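Side-chain contacts in cytolethal distending toxin subunit B (Escherichia coli, PDB 2F1N), which nicks DNA as the endonuclease subunit of a tripartite bacterial toxin, and so very probably damages the DNA of intoxicated cells and arrests their cycle at G2/M: residues S98-D101 with R106-L109; L123-V126 with R131-L134. One frame throughout, in Å; residues are numbered along the deposited sequence.

Followed from the N terminus, the chain runs out along strand 92-98, turns, and comes back as strand 109-113; interaction 1 closes this loop at its base and for several residues beyond. Strand 119-123 then leads to a second loop, which interaction 2 closes where strand 133-138 begins. The two hairpin loops stand in series, neither nested nor crossed. They belong to different sheets of the DNase I-like fold, and their centres lie about 11 Å apart. Across the interface between the sheets, L109 CD1 packs on P132 O at 3.4 Å, while L134 CD2 lies 3.7 Å from S98 OG, so the two loop bases meet.

Interaction 1 of 2, residues S98-D101 with R106-L109; sequences SAVD and RVNL
V107 meets V100 and D101 across the mouth of a beta-hairpin loop, which joins neighbouring antiparallel strands 92-98 and 109-113 in one sheet of the DNase I-like fold. Its CG2 lies between its own backbone N and carbonyl carbon, which sets this methyl before the opposite segment, 3.9 Å from V100 CG1, the two side chains crossing at about a right angle. The same methyl meets D101 OD2 at 3.2 Å, while the V107 carbonyl oxygen rests against V100 CG2. A beta-branched valine suits position 107, with CG2 facing the opposite segment and CG1 turned to R131; V100 instead sets both methyls against V107, with P132 a further neighbour. A water between V107, N108 and D101 accepts from V107 N and D101 N, and donates to N108 OD1 and, at 2.5 Å, to D101 OD2.

N108 does with its side chain what a strand does with its backbone. With CG anti to the carbonyl carbon (chi1 -63°), OD1 reaches across to accept the N-H of V100 at 2.7 Å; the donor stands above the amide plane, 38° out of it. ND2 donates to the carbonyl of G57, fixing which way round the amide sits.

L109 restores regular sheet, its side chain reaching T145 and H147 on strand 141-147. It forms a hydrogen-bonded antiparallel pair with S98, L109 N donating to S98 O at 3.1 Å.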
loop_
_atom_site.group_PDB
_atom_site.type_symbol
_atom_site.label_atom_id
_atom_site.label_comp_id
_atom_site.label_asym_id
_atom_site.label_seq_id
_atom_site.Cartn_x
_atom_site.Cartn_y
_atom_site.Cartn_z
ATOM N N SER A 98 6.797 7.974 4.394
ATOM C CA SER A 98 8.014 8.348 3.663
ATOM C C SER A 98 7.787 9.657 2.945
ATOM O O SER A 98 7.003 9.691 2.011
ATOM C CB SER A 98 8.406 7.325 2.605
ATOM O OG SER A 98 8.697 6.111 3.242
ATOM N N ALA A 99 8.450 10.708 3.406
ATOM C CA ALA A 99 8.534 11.948 2.659
ATOM C C ALA A 99 9.473 11.669 1.465
ATOM O O ALA A 99 10.684 11.459 1.622
ATOM C CB ALA A 99 9.077 13.037 3.550
ATOM N N VAL A 100 8.905 11.605 0.283
ATOM C CA VAL A 100 9.662 11.290 -0.914
ATOM C C VAL A 100 10.349 12.582 -1.314
ATOM O O VAL A 100 11.567 12.617 -1.471
ATOM C CB VAL A 100 8.733 10.751 -2.018
ATOM C CG1 VAL A 100 9.435 10.721 -3.378
ATOM C CG2 VAL A 100 8.237 9.333 -1.618
ATOM N N ASP A 101 9.559 13.642 -1.442
ATOM C CA ASP A 101 10.134 14.967 -1.604
ATOM C C ASP A 101 10.132 15.665 -0.259
ATOM O O ASP A 101 9.104 15.750 0.431
ATOM C CB ASP A 101 9.385 15.800 -2.649
ATOM C CG ASP A 101 9.045 15.007 -3.901
ATOM O OD1 ASP A 101 9.951 14.453 -4.572
ATOM O OD2 ASP A 101 7.872 14.899 -4.301
ATOM N N ARG A 106 4.192 16.039 -3.071
ATOM C CA ARG A 106 2.947 15.582 -3.703
ATOM C C ARG A 106 2.972 14.100 -4.078
ATOM O O ARG A 106 2.027 13.573 -4.697
ATOM C CB ARG A 106 2.636 16.437 -4.937
ATOM C CG ARG A 106 1.692 17.628 -4.612
ATOM C CD ARG A 106 1.443 18.578 -5.762
ATOM N NE ARG A 106 2.664 19.308 -6.091
ATOM C CZ ARG A 106 2.928 20.545 -5.679
ATOM N NH1 ARG A 106 2.049 21.199 -4.921
ATOM N NH2 ARG A 106 4.071 21.130 -6.020
ATOM N N VAL A 107 4.066 13.428 -3.748
ATOM C CA VAL A 107 4.176 12.001 -4.079
ATOM C C VAL A 107 4.668 11.191 -2.859
ATOM O O VAL A 107 5.289 10.124 -2.997
ATOM C CB VAL A 107 4.990 11.746 -5.432
ATOM C CG1 VAL A 107 4.320 12.439 -6.627
ATOM C CG2 VAL A 107 6.441 12.169 -5.322
ATOM N N ASN A 108 4.289 11.652 -1.658
ATOM C CA ASN A 108 4.691 10.896 -0.449
ATOM C C ASN A 108 3.927 9.591 -0.315
ATOM O O ASN A 108 2.849 9.452 -0.830
ATOM C CB ASN A 108 4.547 11.749 0.801
ATOM C CG ASN A 108 5.470 12.958 0.771
ATOM O OD1 ASN A 108 6.517 12.923 0.155
ATOM N ND2 ASN A 108 5.128 13.972 1.530
ATOM N N LEU A 109 4.519 8.640 0.402
ATOM C CA LEU A 109 3.909 7.312 0.596
ATOM C C LEU A 109 3.671 7.014 2.051
ATOM O O LEU A 109 4.420 7.486 2.920
ATOM C CB LEU A 109 4.845 6.215 0.075
ATOM C CG LEU A 109 5.052 6.196 -1.431
ATOM C CD1 LEU A 109 6.316 5.338 -1.681
ATOM C CD2 LEU A 109 3.851 5.706 -2.167
HETATM O O HOH W 1 6.599 14.024 -2.314
#

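Interaction 2 of 2, residues L123-V126 with R131-L134; sequences LSPV and RPLL
P125 lays the CB-CG-CD edge of its ring along the peptide between R131 and P132, with CG 3.8 Å from P132 N and CB 3.6 Å from R131 O. Its CD comes within 4.1 Å of P132 CB, the two rings meeting at a slant. Neither proline has an N-H to offer, which suits a place where strand pairing gives way to loop; instead P125 CA makes a CH...O contact of 3.4 Å with R131 O. A water accepts the N-H of V126 and lies 2.9 Å from R131 O.

One step further in, L123 and L133 form a hydrogen-bonded antiparallel pair at the base of the hairpin joining strands 119-123 and 133-138, the first of them an edge strand of its sheet in the DNase I-like fold. The N-H of L123 meets L133 O nearly straight, at 172°. L123 CB touches L133 CB at 3.9 Å; the branched ends suit the apolar face they share, reaching F144 and E162, the latter on helix 156-168. R131 points away from this pairing, its NE donating to the carbonyl of H147, while P132 CB abuts L123 O at 3.2 Å.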
loop_
_atom_site.group_PDB
_atom_site.type_symbol
_atom_site.label_atom_id
_atom_site.label_comp_id
_atom_site.label_asym_id
_atom_site.label_seq_id
_atom_site.Cartn_x
_atom_site.Cartn_y
_atom_site.Cartn_z
ATOM N N LEU A 123 12.596 -0.287 -0.232
ATOM C CA LEU A 123 13.277 -0.683 -1.456
ATOM C C LEU A 123 13.396 0.542 -2.403
ATOM O O LEU A 123 12.503 1.398 -2.481
ATOM C CB LEU A 123 12.558 -1.866 -2.134
ATOM C CG LEU A 123 12.092 -3.009 -1.174
ATOM C CD1 LEU A 123 11.472 -4.140 -1.935
ATOM C CD2 LEU A 123 13.206 -3.561 -0.271
ATOM N N SER A 124 14.525 0.605 -3.104
ATOM C CA SER A 124 14.857 1.747 -3.944
ATOM C C SER A 124 13.970 1.826 -5.176
ATOM O O SER A 124 13.441 0.823 -5.659
ATOM C CB SER A 124 16.350 1.660 -4.334
ATOM O OG SER A 124 17.098 1.753 -3.121
ATOM N N PRO A 125 13.780 3.044 -5.692
ATOM C CA PRO A 125 13.061 3.217 -6.949
ATOM C C PRO A 125 13.729 2.398 -8.029
ATOM O O PRO A 125 14.958 2.234 -7.997
ATOM C CB PRO A 125 13.281 4.709 -7.278
ATOM C CG PRO A 125 13.483 5.355 -5.926
ATOM C CD PRO A 125 14.223 4.321 -5.096
ATOM N N VAL A 126 12.942 1.924 -8.964
ATOM C CA VAL A 126 13.460 1.075 -10.048
ATOM C C VAL A 126 13.707 1.850 -11.322
ATOM O O VAL A 126 14.210 1.289 -12.306
ATOM C CB VAL A 126 12.527 -0.117 -10.330
ATOM C CG1 VAL A 126 13.166 -1.044 -11.327
ATOM C CG2 VAL A 126 12.245 -0.878 -9.005
ATOM N N ARG A 131 9.138 6.293 -7.585
ATOM C CA ARG A 131 9.017 6.304 -6.131
ATOM C C ARG A 131 9.671 5.016 -5.598
ATOM O O ARG A 131 9.815 4.061 -6.343
ATOM C CB ARG A 131 7.523 6.283 -5.748
ATOM C CG ARG A 131 6.974 7.644 -5.424
ATOM C CD ARG A 131 6.861 8.469 -6.622
ATOM N NE ARG A 131 5.844 7.997 -7.594
ATOM C CZ ARG A 131 5.397 8.735 -8.635
ATOM N NH1 ARG A 131 5.900 9.966 -8.880
ATOM N NH2 ARG A 131 4.461 8.256 -9.442
ATOM N N PRO A 132 10.075 5.014 -4.332
ATOM C CA PRO A 132 10.528 3.782 -3.664
ATOM C C PRO A 132 9.353 2.878 -3.378
ATOM O O PRO A 132 8.201 3.238 -3.637
ATOM C CB PRO A 132 11.135 4.305 -2.337
ATOM C CG PRO A 132 10.301 5.523 -2.014
ATOM C CD PRO A 132 9.996 6.153 -3.388
ATOM N N LEU A 133 9.648 1.679 -2.856
ATOM C CA LEU A 133 8.640 0.782 -2.278
ATOM C C LEU A 133 8.736 0.802 -0.764
ATOM O O LEU A 133 9.791 0.613 -0.253
ATOM C CB LEU A 133 8.896 -0.654 -2.773
ATOM C CG LEU A 133 8.408 -0.785 -4.221
ATOM C CD1 LEU A 133 8.999 -2.032 -4.889
ATOM C CD2 LEU A 133 6.878 -0.797 -4.302
ATOM N N LEU A 134 7.630 1.036 -0.069
ATOM C CA LEU A 134 7.661 1.041 1.392
ATOM C C LEU A 134 6.799 -0.129 1.801
ATOM O O LEU A 134 5.689 -0.245 1.314
ATOM C CB LEU A 134 7.091 2.359 1.908
ATOM C CG LEU A 134 6.645 2.464 3.384
ATOM C CD1 LEU A 134 7.890 2.359 4.269
ATOM C CD2 LEU A 134 5.878 3.803 3.611
HETATM O O HOH W 2 10.435 3.426 -9.061
#